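PDB 6PNR: alpha-glucosidase from [Eubacterium] rectale, which probably hydrolyses alpha-glycosidic bonds of sulfoquinovose-containing glycosides, as a retaining sulfoquinovosidase of glycoside hydrolase family 31. Local coordinates for residues Met40-Phe45 against Leu349-Glu354; Thr145-Trp150 against Leu497-Arg502. One frame throughout, in Å; residues are numbered along the deposited sequence.

Contact 1. Residues Met40-Phe45 against Leu349-Glu354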
# COMPACT_ATOMS: atom_id res chain seq x y z
N MET A 40 6.70 12.59 -6.26
CA MET A 40 8.10 12.61 -5.86
C MET A 40 8.32 13.38 -4.56
O MET A 40 7.84 14.50 -4.42
CB MET A 40 8.95 13.24 -6.96
CG MET A 40 10.40 13.27 -6.60
SD MET A 40 11.31 14.45 -7.57
CE MET A 40 12.96 14.06 -6.93
N TYR A 41 9.08 12.79 -3.64
CA TYR A 41 9.44 13.51 -2.40
C TYR A 41 10.86 13.09 -2.01
O TYR A 41 11.06 11.97 -1.53
CB TYR A 41 8.45 13.22 -1.28
CG TYR A 41 8.77 13.97 -0.00
CD1 TYR A 41 8.42 15.30 0.16
CD2 TYR A 41 9.42 13.33 1.04
CE1 TYR A 41 8.71 15.98 1.33
CE2 TYR A 41 9.71 14.00 2.22
CZ TYR A 41 9.36 15.32 2.36
OH TYR A 41 9.67 15.96 3.53
N ARG A 42 11.81 13.99 -2.23
CA ARG A 42 13.21 13.80 -1.84
C ARG A 42 13.78 12.47 -2.34
O ARG A 42 14.39 11.71 -1.59
CB ARG A 42 13.36 13.94 -0.33
CG ARG A 42 13.06 15.37 0.14
CD ARG A 42 12.94 15.47 1.63
NE ARG A 42 12.65 16.84 2.07
CZ ARG A 42 12.74 17.23 3.33
NH1 ARG A 42 13.12 16.36 4.25
NH2 ARG A 42 12.47 18.48 3.67
N GLY A 43 13.60 12.21 -3.63
CA GLY A 43 14.17 11.04 -4.26
C GLY A 43 13.34 9.78 -4.12
O GLY A 43 13.73 8.75 -4.68
N ASN A 44 12.23 9.84 -3.39
CA ASN A 44 11.27 8.75 -3.32
C ASN A 44 10.12 9.04 -4.28
O ASN A 44 9.69 10.19 -4.40
CB ASN A 44 10.72 8.57 -1.89
CG ASN A 44 11.82 8.40 -0.85
OD1 ASN A 44 12.33 7.30 -0.63
ND2 ASN A 44 12.18 9.50 -0.20
N PHE A 45 9.63 8.01 -4.97
CA PHE A 45 8.64 8.17 -6.03
C PHE A 45 7.47 7.22 -5.79
O PHE A 45 7.63 6.00 -5.92
CB PHE A 45 9.23 7.92 -7.43
CG PHE A 45 10.24 8.96 -7.88
CD1 PHE A 45 11.57 8.88 -7.48
CD2 PHE A 45 9.86 10.00 -8.72
CE1 PHE A 45 12.49 9.84 -7.88
CE2 PHE A 45 10.78 10.95 -9.14
CZ PHE A 45 12.09 10.88 -8.72
N LEU A 349 14.95 23.77 -8.89
CA LEU A 349 15.68 23.55 -7.65
C LEU A 349 15.04 22.37 -6.93
O LEU A 349 13.90 22.47 -6.47
CB LEU A 349 15.67 24.81 -6.77
CG LEU A 349 16.63 25.92 -7.24
CD1 LEU A 349 16.66 27.05 -6.24
CD2 LEU A 349 18.03 25.37 -7.45
N VAL A 350 15.77 21.26 -6.85
CA VAL A 350 15.28 20.05 -6.19
C VAL A 350 15.61 20.12 -4.71
O VAL A 350 16.74 20.45 -4.32
CB VAL A 350 15.90 18.80 -6.84
CG1 VAL A 350 15.42 17.53 -6.12
CG2 VAL A 350 15.56 18.75 -8.34
N ASP A 351 14.62 19.79 -3.87
CA ASP A 351 14.79 19.73 -2.42
C ASP A 351 15.42 18.40 -2.04
O ASP A 351 14.81 17.33 -2.22
CB ASP A 351 13.44 19.92 -1.73
CG ASP A 351 13.54 19.92 -0.21
OD1 ASP A 351 14.66 19.93 0.33
OD2 ASP A 351 12.48 19.91 0.46
N PHE A 352 16.64 18.44 -1.51
CA PHE A 352 17.32 17.23 -1.07
C PHE A 352 17.20 17.00 0.43
O PHE A 352 17.81 16.07 0.96
CB PHE A 352 18.79 17.27 -1.49
CG PHE A 352 18.99 16.98 -2.95
CD1 PHE A 352 19.20 15.68 -3.38
CD2 PHE A 352 18.89 17.98 -3.89
CE1 PHE A 352 19.35 15.40 -4.73
CE2 PHE A 352 19.04 17.71 -5.24
CZ PHE A 352 19.26 16.42 -5.66
N GLY A 353 16.41 17.82 1.12
CA GLY A 353 16.24 17.73 2.56
C GLY A 353 16.87 18.90 3.27
O GLY A 353 17.99 18.79 3.79
N GLU A 354 16.17 20.04 3.29
CA GLU A 354 16.59 21.28 3.93
C GLU A 354 17.70 21.99 3.16
O GLU A 354 18.37 22.88 3.71
CB GLU A 354 17.02 21.05 5.40
CG GLU A 354 15.87 20.46 6.24
CD GLU A 354 16.30 19.79 7.56
OE1 GLU A 354 17.41 20.04 8.07
OE2 GLU A 354 15.47 19.02 8.09
O HOH W 1 12.70 16.70 -3.79
O HOH W 2 12.47 18.75 6.85
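At the tip of the beta-hairpin formed by strands 29-41 and 44-56, the type I' turn from Tyr41 to Asn44 sends Arg42 across to the end of strand 349-351 and the loop that follows it. Arg42 runs extended from CG to NE and lays one face of its guanidinium on Gly353, whose CA stands 3.6 Å above the plane. Tyr41 OH lies over the opposite face, while the Tyr41 ring receives Arg42 CG over its centre. Asp351 reaches the edge of the guanidinium, with its carboxylate plane turned 76° from it; the salt bridge, from Arg42 NE to Asp351 OD2, is long and weak at 3.5 Å, and OD2 lies as near to Arg42 NH2 without a second bond being counted. Asp351 OD1 turns back to its own chain and accepts from Gly353 N at 2.9 Å, from above the carboxylate plane, closing an Asx turn. One water joins Arg42 N to Asp351 O, and a second links Arg42 NH2 to Glu354 OE2, which is also bonded to Ser282. An apolar touch adds to this: Met40 CE meets Val350 CG1 at 4.3 Å. Phe352 stacks on Tyr394, and its carbonyl oxygen accepts a hydrogen bond from Arg286 NH1, a residue of the inhibitor pocket. One weak ion pair, two water bridges and a sandwiched guanidinium suggest that packing and hydration place Arg42 more than any strong direct bond.

Contact 2. Residues Thr145-Trp150 against Leu497-Arg502. With SO4 (sulfate ion), chain E.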
# COMPACT_ATOMS: atom_id res chain seq x y z
N THR A 145 6.85 -4.47 7.95
CA THR A 145 6.68 -4.95 9.32
C THR A 145 7.66 -4.34 10.33
O THR A 145 7.54 -4.63 11.52
CB THR A 145 6.79 -6.48 9.39
OG1 THR A 145 8.16 -6.88 9.23
CG2 THR A 145 5.90 -7.16 8.33
N THR A 146 8.60 -3.50 9.92
CA THR A 146 9.55 -2.99 10.91
C THR A 146 9.24 -1.54 11.29
O THR A 146 8.77 -0.74 10.48
CB THR A 146 11.00 -3.07 10.41
OG1 THR A 146 11.22 -2.07 9.39
CG2 THR A 146 11.31 -4.45 9.84
N TYR A 147 9.57 -1.21 12.53
CA TYR A 147 9.41 0.15 13.04
C TYR A 147 10.16 1.16 12.17
O TYR A 147 9.62 2.23 11.85
CB TYR A 147 9.89 0.21 14.49
CG TYR A 147 9.79 1.57 15.14
CD1 TYR A 147 8.56 2.08 15.57
CD2 TYR A 147 10.93 2.35 15.33
CE1 TYR A 147 8.47 3.34 16.19
CE2 TYR A 147 10.86 3.60 15.93
CZ TYR A 147 9.63 4.10 16.35
OH TYR A 147 9.57 5.33 16.93
N VAL A 148 11.39 0.83 11.76
CA VAL A 148 12.17 1.77 10.94
C VAL A 148 11.47 2.06 9.63
O VAL A 148 11.42 3.22 9.18
CB VAL A 148 13.59 1.21 10.69
CG1 VAL A 148 14.29 1.97 9.55
CG2 VAL A 148 14.42 1.31 11.98
N THR A 149 10.92 1.04 8.97
CA THR A 149 10.21 1.28 7.72
C THR A 149 8.98 2.14 7.94
O THR A 149 8.72 3.09 7.20
CB THR A 149 9.81 -0.04 7.07
OG1 THR A 149 10.96 -0.88 6.90
CG2 THR A 149 9.16 0.21 5.70
N TRP A 150 8.18 1.79 8.96
CA TRP A 150 6.96 2.54 9.24
C TRP A 150 7.27 4.02 9.50
O TRP A 150 6.70 4.90 8.86
CB TRP A 150 6.21 1.90 10.41
CG TRP A 150 5.00 2.68 10.83
CD1 TRP A 150 3.94 3.04 10.05
CD2 TRP A 150 4.75 3.22 12.13
NE1 TRP A 150 3.04 3.76 10.78
CE2 TRP A 150 3.51 3.88 12.07
CE3 TRP A 150 5.44 3.20 13.34
CZ2 TRP A 150 2.96 4.54 13.17
CZ3 TRP A 150 4.88 3.84 14.44
CH2 TRP A 150 3.66 4.50 14.34
N LEU A 497 18.67 5.97 11.78
CA LEU A 497 17.45 6.73 12.04
C LEU A 497 16.60 5.95 13.03
O LEU A 497 16.73 4.73 13.16
CB LEU A 497 16.65 6.98 10.76
CG LEU A 497 17.24 7.78 9.61
CD1 LEU A 497 16.30 7.74 8.40
CD2 LEU A 497 17.48 9.21 10.03
N PHE A 498 15.70 6.65 13.73
CA PHE A 498 14.60 6.04 14.48
C PHE A 498 15.08 4.97 15.46
O PHE A 498 14.58 3.84 15.49
CB PHE A 498 13.56 5.46 13.50
CG PHE A 498 13.07 6.46 12.48
CD1 PHE A 498 12.56 7.68 12.87
CD2 PHE A 498 13.13 6.17 11.12
CE1 PHE A 498 12.11 8.61 11.95
CE2 PHE A 498 12.69 7.10 10.18
CZ PHE A 498 12.18 8.32 10.60
N ASP A 499 16.10 5.32 16.25
CA ASP A 499 16.68 4.46 17.29
C ASP A 499 17.49 3.30 16.74
O ASP A 499 17.76 2.33 17.47
CB ASP A 499 15.61 3.93 18.25
CG ASP A 499 14.80 5.04 18.88
OD1 ASP A 499 15.43 6.03 19.33
OD2 ASP A 499 13.55 4.94 18.90
N ASN A 500 17.90 3.35 15.49
CA ASN A 500 18.72 2.30 14.91
C ASN A 500 20.15 2.82 14.76
O ASN A 500 20.41 3.66 13.90
CB ASN A 500 18.13 1.87 13.57
CG ASN A 500 18.75 0.61 13.02
OD1 ASN A 500 19.19 -0.26 13.78
ND2 ASN A 500 18.79 0.49 11.69
N THR A 501 21.07 2.33 15.59
CA THR A 501 22.45 2.79 15.56
C THR A 501 23.38 1.60 15.41
O THR A 501 23.07 0.49 15.86
CB THR A 501 22.85 3.59 16.83
OG1 THR A 501 22.59 2.82 18.01
CG2 THR A 501 22.08 4.93 16.91
N ARG A 502 24.52 1.84 14.76
CA ARG A 502 25.47 0.79 14.45
C ARG A 502 26.14 0.27 15.71
O ARG A 502 26.54 1.05 16.58
CB ARG A 502 26.54 1.33 13.49
CG ARG A 502 27.60 0.31 13.08
CD ARG A 502 28.77 1.03 12.38
NE ARG A 502 28.35 1.67 11.13
CZ ARG A 502 28.88 2.80 10.66
NH1 ARG A 502 29.83 3.42 11.34
NH2 ARG A 502 28.46 3.31 9.51
S SO4 E . 15.35 10.03 15.29
O1 SO4 E . 15.74 9.57 13.96
O2 SO4 E . 14.12 10.81 15.16
O3 SO4 E . 15.14 8.86 16.15
O4 SO4 E . 16.40 10.85 15.89
O HOH W 3 12.01 6.64 16.87
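Tyr147 and Phe498 set their side chains at about a right angle, and the Tyr147 ring turns its edge to the backbone of Phe498. Phe498 O lies near the plane of that ring, 3.8 Å from Tyr147 CE2, and the same carbon approaches Phe498 CB at 4.1 Å. Tyr147 CG is anti to the backbone N (chi1 180°), which carries the ring out to the loop and brings its hydroxyl to a water shared with Asp499 OD2. The neighbouring Val148 uses its CG2 branch, which meets Asn500 CB at 4.1 Å with the two side chains again crossing at about a right angle. Tyr147 and Val148 belong to the first turn of helix 147-156, where Thr146 is the N-cap: its OG1 accepts from Thr149 N at 3.2 Å. Facing this helix end is a type I' turn, Leu497 to Asn500, closed by the bond from Asn500 N to Leu497 O. The Phe498 ring extends along the helix, its CD2 lying 3.9 Å from Val148 O, and continues onto Arg151, Ser152 and Glu155. Asn500 ND2 is held by Asp462. A sulfate, probably from the crystallisation liquor, accepts a nearly straight bond from Phe498 N to O1 (2.9 Å, 171°) and also binds Arg527. At the subunit interface, Trp150 stacks on Trp150 of the second subunit, and Tyr147 also packs against Trp150 of the second subunit.

In the fold
After three short strands at the N terminus the chain enters the hairpin of strands 29-41 and 44-56, whose tip, residues 40-45, enters contact 1. It then passes through more beta-strands to reach helix 147-156, the first partner of contact 2. Only later, within the family 31 TIM-barrel range, does segment 349-354 close the loop of contact 1; segment 497-502, in the loop before helix 504-514, closes that of contact 2. The two loops therefore cross, with segments alternating along the chain. Their centres are 21 Å apart and their nearest atoms about 10 Å, without touching. Together they tie N-terminal elements to two separate loops of the catalytic domain.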